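Side-chain contacts in putative fimbrial subunit (Corynebacterium diphtheriae, PDB 4HSQ), which probably polymerises as the major pilin into the shaft of a surface pilus, here represented by its second and third domains, with a calcium ion bound near the C-terminal end: residues 110-115 with 201-206; 49-54 with 116-121. One frame throughout, in Å; residues are numbered along the deposited sequence.

In the fold
Both contacts involve the crossing from strand 100-109 to strand 117-127, with interaction 1 on the loop and interaction 2 on the strand that follows. Their centres lie about 12 Å apart. Along the chain the order is 49-54, 110-115, 116-121, 201-206, so the two contacts interleave. Interaction 2 joins the antiparallel sheet of strand 51-61 to the mixed sheet of strand 117-127, which continues through strand 142-155 to strand 199-206, so both contacts reach it. Interaction 1 runs from the Sgo0707 N2 region to strand 199-206 of the prealbumin-like region. Arg-50 ties them together, because its NH1 probably hydrogen-bonds Val-112 O. The pair thus links the inside of one pilin domain to its junction with the next.

Interaction 1: 110-115 with 201-206; sequences KEVGNT and TIDGLH
Asp-203 reaches from strand 199-206 to the loop 110-115 and takes hold of its backbone. Its CB points neither at the loop nor away from it, and the end of the side chain comes closer. With CG anti to the backbone N (chi1 -177°), the carboxylate is carried across to Glu-111 and Val-112. Asp-203 CG stands 3.8 Å from Val-112 N. Asp-203 OD1 accepts the hydrogen bond from Val-112 N at 2.9 Å, using its syn lone pair, and the bond is fairly straight at 160°. The same Asp-203 OD1 lies 3.3 Å from Val-112 CG2. Asp-203 OD2 is 4.0 Å from Glu-111 CB. A water also donates to Asp-203 OD2. That water donates to Glu-111 OE1 and accepts from Gly-113 N, so it bridges two carboxylates that would otherwise probably repel. Val-112 CG2 also rests 3.9 Å from Gly-204 CA. The peptide bond between Asp-203 and Gly-204 is cis. Lys-148 on strand 142-155 touches both Val-112 and Asp-203. This is a domain junction: a loop of the Sgo0707 N2 region is bound by a strand of the prealbumin-like region, consistent with the D2-D3 boundary of the pilin.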
loop_
_atom_site.group_PDB
_atom_site.type_symbol
_atom_site.label_atom_id
_atom_site.label_comp_id
_atom_site.label_asym_id
_atom_site.label_seq_id
_atom_site.Cartn_x
_atom_site.Cartn_y
_atom_site.Cartn_z
ATOM N N LYS A 110 -6.170 1.050 4.440
ATOM C CA LYS A 110 -7.085 0.319 5.330
ATOM C C LYS A 110 -7.700 -0.898 4.696
ATOM O O LYS A 110 -8.145 -1.807 5.402
ATOM C CB LYS A 110 -8.280 1.217 5.762
ATOM C CG LYS A 110 -7.949 2.506 6.437
ATOM C CD LYS A 110 -9.250 3.241 6.773
ATOM C CE LYS A 110 -9.559 4.326 5.779
ATOM N NZ LYS A 110 -10.808 5.049 6.130
ATOM N N GLU A 111 -7.850 -0.861 3.372
ATOM C CA GLU A 111 -8.504 -1.933 2.632
ATOM C C GLU A 111 -8.218 -1.831 1.168
ATOM O O GLU A 111 -7.798 -0.777 0.694
ATOM C CB GLU A 111 -10.047 -1.814 2.822
ATOM C CG GLU A 111 -10.632 -0.517 2.290
ATOM C CD GLU A 111 -12.143 -0.415 2.342
ATOM O OE1 GLU A 111 -12.829 -1.466 2.296
ATOM O OE2 GLU A 111 -12.641 0.733 2.369
ATOM N N VAL A 112 -8.489 -2.910 0.437
ATOM C CA VAL A 112 -8.359 -2.887 -1.011
ATOM C C VAL A 112 -9.435 -1.946 -1.581
ATOM O O VAL A 112 -9.138 -1.091 -2.402
ATOM C CB VAL A 112 -8.469 -4.332 -1.566
ATOM C CG1 VAL A 112 -8.676 -4.347 -3.088
ATOM C CG2 VAL A 112 -7.246 -5.149 -1.167
ATOM N N GLY A 113 -10.667 -2.098 -1.129
ATOM C CA GLY A 113 -11.740 -1.265 -1.677
ATOM C C GLY A 113 -12.193 -1.736 -3.051
ATOM O O GLY A 113 -12.073 -2.920 -3.389
ATOM N N ASN A 114 -12.693 -0.806 -3.868
ATOM C CA ASN A 114 -13.327 -1.172 -5.146
ATOM C C ASN A 114 -12.417 -1.189 -6.368
ATOM O O ASN A 114 -12.862 -1.599 -7.441
ATOM C CB ASN A 114 -14.555 -0.294 -5.378
ATOM C CG ASN A 114 -15.698 -0.617 -4.421
ATOM O OD1 ASN A 114 -15.810 -1.718 -3.864
ATOM N ND2 ASN A 114 -16.591 0.335 -4.224
ATOM N N THR A 115 -11.123 -0.838 -6.208
ATOM C CA THR A 115 -10.141 -0.949 -7.291
ATOM C C THR A 115 -8.858 -1.454 -6.660
ATOM O O THR A 115 -8.551 -1.083 -5.517
ATOM C CB THR A 115 -9.902 0.408 -8.033
ATOM O OG1 THR A 115 -9.425 1.389 -7.101
ATOM C CG2 THR A 115 -11.146 0.922 -8.804
ATOM N N THR A 201 -11.073 -14.544 3.325
ATOM C CA THR A 201 -10.492 -13.582 2.399
ATOM C C THR A 201 -9.481 -12.736 3.165
ATOM O O THR A 201 -9.792 -12.222 4.245
ATOM C CB THR A 201 -11.602 -12.715 1.745
ATOM O OG1 THR A 201 -12.462 -13.564 0.989
ATOM C CG2 THR A 201 -11.034 -11.659 0.813
ATOM N N ILE A 202 -8.274 -12.605 2.613
ATOM C CA ILE A 202 -7.256 -11.729 3.163
ATOM C C ILE A 202 -7.395 -10.419 2.399
ATOM O O ILE A 202 -7.117 -10.376 1.198
ATOM C CB ILE A 202 -5.813 -12.321 3.069
ATOM C CG1 ILE A 202 -5.718 -13.735 3.668
ATOM C CG2 ILE A 202 -4.774 -11.345 3.697
ATOM C CD1 ILE A 202 -4.358 -14.434 3.486
ATOM N N ASP A 203 -7.881 -9.382 3.078
ATOM C CA ASP A 203 -7.993 -8.029 2.544
ATOM C C ASP A 203 -6.870 -7.188 3.220
ATOM O O ASP A 203 -7.028 -6.727 4.359
ATOM C CB ASP A 203 -9.410 -7.466 2.795
ATOM C CG ASP A 203 -9.658 -6.082 2.199
ATOM O OD1 ASP A 203 -8.692 -5.453 1.729
ATOM O OD2 ASP A 203 -10.819 -5.650 2.174
ATOM N N GLY A 204 -5.690 -7.110 2.611
ATOM C CA GLY A 204 -5.346 -7.524 1.256
ATOM C C GLY A 204 -3.852 -7.463 1.119
ATOM O O GLY A 204 -3.156 -7.078 2.067
ATOM N N LEU A 205 -3.341 -7.818 -0.061
ATOM C CA LEU A 205 -1.915 -7.928 -0.255
ATOM C C LEU A 205 -1.417 -7.039 -1.357
ATOM O O LEU A 205 -2.133 -6.791 -2.320
ATOM C CB LEU A 205 -1.545 -9.393 -0.588
ATOM C CG LEU A 205 -2.040 -10.477 0.382
ATOM C CD1 LEU A 205 -1.741 -11.879 -0.179
ATOM C CD2 LEU A 205 -1.423 -10.278 1.781
ATOM N N HIS A 206 -0.151 -6.616 -1.246
ATOM C CA HIS A 206 0.506 -5.823 -2.287
ATOM C C HIS A 206 0.719 -6.710 -3.506
ATOM O O HIS A 206 1.175 -7.860 -3.376
ATOM C CB HIS A 206 1.857 -5.338 -1.760
ATOM C CG HIS A 206 2.465 -4.208 -2.522
ATOM N ND1 HIS A 206 2.826 -4.336 -3.858
ATOM C CD2 HIS A 206 2.846 -2.991 -2.083
ATOM C CE1 HIS A 206 3.411 -3.191 -4.186
ATOM N NE2 HIS A 206 3.462 -2.357 -3.151
HETATM O O HOH W 1 -9.331 -4.466 5.525
HETATM O O HOH W 2 -11.922 -3.877 0.552
#

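Interaction 2: 49-54 with 116-121; sequences KRLDFQ and TELKNR
The backbones stay well apart, 8.2 Å between Arg-50 CA and Leu-118 CA, and side chains fill the gap between residues 49-54, where strand 51-61 begins, and strand 117-127. Leu-51 and Leu-118 meet through their methyl groups. CD2 of Leu-51 is 3.7 Å from CD1 of Leu-118, and CD1 of Leu-51 is 3.8 Å from CD2 of Leu-118. Tyr-23 on strand 20-28 touches both leucines. Arg-50 runs past Leu-118 in the opposite direction. Its chain bends at chi3 (-70°), which brings the guanidinium back over the leucine, with Leu-118 CD1 over one face. At the edge, Arg-50 NH2 donates to Glu-117 O at 2.9 Å. The bond is bent at 142°. It meets a lone pair in the carbonyl plane, although the oxygen is tilted 24° out of the guanidinium plane. NE of Arg-50 forms a salt bridge with Asp-48, and NH1 hydrogen-bonds Val-112 O and Thr-115 OG1. Asp-48 probably balances part of the charge. With all three guanidinium nitrogens engaged, Arg-50 is probably held rigidly and pins the loop 110-115 and the start of strand 117-127 to its own segment, beside an apolar leucine contact.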
loop_
_atom_site.group_PDB
_atom_site.type_symbol
_atom_site.label_atom_id
_atom_site.label_comp_id
_atom_site.label_asym_id
_atom_site.label_seq_id
_atom_site.Cartn_x
_atom_site.Cartn_y
_atom_site.Cartn_z
ATOM N N LYS A 49 -9.435 8.014 0.058
ATOM C CA LYS A 49 -10.246 7.733 1.245
ATOM C C LYS A 49 -9.896 6.396 1.931
ATOM O O LYS A 49 -10.166 6.243 3.114
ATOM C CB LYS A 49 -11.743 7.793 0.908
ATOM C CG LYS A 49 -12.250 9.204 0.513
ATOM C CD LYS A 49 -12.153 10.298 1.603
ATOM C CE LYS A 49 -13.381 10.397 2.479
ATOM N NZ LYS A 49 -13.233 11.449 3.520
ATOM N N ARG A 50 -9.224 5.477 1.229
ATOM C CA ARG A 50 -8.798 4.200 1.804
ATOM C C ARG A 50 -7.507 4.369 2.621
ATOM O O ARG A 50 -7.053 3.427 3.254
ATOM C CB ARG A 50 -8.605 3.155 0.678
ATOM C CG ARG A 50 -9.947 2.802 0.015
ATOM C CD ARG A 50 -9.720 2.018 -1.271
ATOM N NE ARG A 50 -9.145 2.886 -2.311
ATOM C CZ ARG A 50 -8.884 2.497 -3.550
ATOM N NH1 ARG A 50 -9.105 1.244 -3.916
ATOM N NH2 ARG A 50 -8.342 3.344 -4.421
ATOM N N LEU A 51 -6.906 5.567 2.608
ATOM C CA LEU A 51 -5.678 5.756 3.389
ATOM C C LEU A 51 -5.962 6.391 4.699
ATOM O O LEU A 51 -6.823 7.252 4.774
ATOM C CB LEU A 51 -4.689 6.644 2.643
ATOM C CG LEU A 51 -4.149 6.118 1.298
ATOM C CD1 LEU A 51 -3.271 7.174 0.638
ATOM C CD2 LEU A 51 -3.418 4.763 1.486
ATOM N N ASP A 52 -5.202 5.978 5.737
ATOM C CA ASP A 52 -5.163 6.604 7.052
ATOM C C ASP A 52 -3.828 7.254 7.170
ATOM O O ASP A 52 -2.804 6.541 7.235
ATOM C CB ASP A 52 -5.317 5.577 8.194
ATOM C CG ASP A 52 -6.719 5.064 8.416
ATOM O OD1 ASP A 52 -7.684 5.830 8.169
ATOM O OD2 ASP A 52 -6.855 3.928 8.914
ATOM N N PHE A 53 -3.803 8.589 7.200
ATOM C CA PHE A 53 -2.555 9.317 7.397
ATOM C C PHE A 53 -1.987 8.957 8.782
ATOM O O PHE A 53 -2.751 8.906 9.745
ATOM C CB PHE A 53 -2.834 10.843 7.301
ATOM C CG PHE A 53 -1.692 11.701 7.763
ATOM C CD1 PHE A 53 -0.557 11.863 6.973
ATOM C CD2 PHE A 53 -1.738 12.343 8.997
ATOM C CE1 PHE A 53 0.521 12.641 7.416
ATOM C CE2 PHE A 53 -0.676 13.147 9.426
ATOM C CZ PHE A 53 0.448 13.292 8.630
ATOM N N GLN A 54 -0.684 8.698 8.884
ATOM C CA GLN A 54 -0.010 8.360 10.144
ATOM C C GLN A 54 0.718 9.579 10.706
ATOM O O GLN A 54 0.365 10.075 11.781
ATOM C CB GLN A 54 0.997 7.204 9.953
ATOM C CG GLN A 54 0.387 5.923 9.352
ATOM C CD GLN A 54 -0.743 5.381 10.184
ATOM O OE1 GLN A 54 -1.919 5.371 9.790
ATOM N NE2 GLN A 54 -0.419 4.936 11.343
ATOM N N THR A 116 -8.055 -2.182 -7.418
ATOM C CA THR A 116 -6.744 -2.565 -6.886
ATOM C C THR A 116 -5.878 -1.321 -6.833
ATOM O O THR A 116 -5.126 -1.159 -5.878
ATOM C CB THR A 116 -6.091 -3.658 -7.734
ATOM O OG1 THR A 116 -5.969 -3.181 -9.078
ATOM C CG2 THR A 116 -6.883 -4.975 -7.706
ATOM N N GLU A 117 -6.025 -0.402 -7.830
ATOM C CA GLU A 117 -5.203 0.811 -7.844
ATOM C C GLU A 117 -5.601 1.817 -6.781
ATOM O O GLU A 117 -6.771 1.974 -6.475
ATOM C CB GLU A 117 -5.207 1.514 -9.219
ATOM C CG GLU A 117 -6.507 2.206 -9.602
ATOM C CD GLU A 117 -6.446 3.047 -10.860
ATOM O OE1 GLU A 117 -5.379 3.092 -11.512
ATOM O OE2 GLU A 117 -7.481 3.661 -11.201
ATOM N N LEU A 118 -4.600 2.495 -6.224
ATOM C CA LEU A 118 -4.805 3.603 -5.299
ATOM C C LEU A 118 -3.814 4.656 -5.753
ATOM O O LEU A 118 -2.601 4.442 -5.685
ATOM C CB LEU A 118 -4.613 3.170 -3.822
ATOM C CG LEU A 118 -4.933 4.229 -2.754
ATOM C CD1 LEU A 118 -5.305 3.554 -1.425
ATOM C CD2 LEU A 118 -3.734 5.176 -2.550
ATOM N N LYS A 119 -4.338 5.763 -6.268
ATOM C CA LYS A 119 -3.519 6.830 -6.823
ATOM C C LYS A 119 -3.222 7.918 -5.829
ATOM O O LYS A 119 -4.007 8.169 -4.925
ATOM C CB LYS A 119 -4.225 7.446 -8.048
ATOM C CG LYS A 119 -4.479 6.383 -9.139
ATOM C CD LYS A 119 -5.170 6.942 -10.392
ATOM C CE LYS A 119 -6.594 7.335 -10.161
ATOM N NZ LYS A 119 -7.331 7.453 -11.450
ATOM N N ASN A 120 -2.103 8.610 -6.043
ATOM C CA ASN A 120 -1.772 9.748 -5.223
ATOM C C ASN A 120 -1.122 10.820 -6.068
ATOM O O ASN A 120 -0.304 10.525 -6.928
ATOM C CB ASN A 120 -0.862 9.393 -4.022
ATOM C CG ASN A 120 -0.692 10.601 -3.127
ATOM O OD1 ASN A 120 -1.666 11.069 -2.533
ATOM N N ARG A 121 -1.476 12.060 -5.787
ATOM C CA ARG A 121 -0.921 13.255 -6.423
ATOM C C ARG A 121 -0.864 14.370 -5.382
ATOM O O ARG A 121 -1.690 14.411 -4.471
ATOM C CB ARG A 121 -1.811 13.680 -7.617
ATOM C CG ARG A 121 -1.088 14.571 -8.616
ATOM C CD ARG A 121 -2.050 15.218 -9.599
ATOM N NE ARG A 121 -2.688 14.251 -10.496
ATOM C CZ ARG A 121 -2.209 13.896 -11.687
ATOM N NH1 ARG A 121 -1.064 14.403 -12.130
ATOM N NH2 ARG A 121 -2.866 13.020 -12.439
#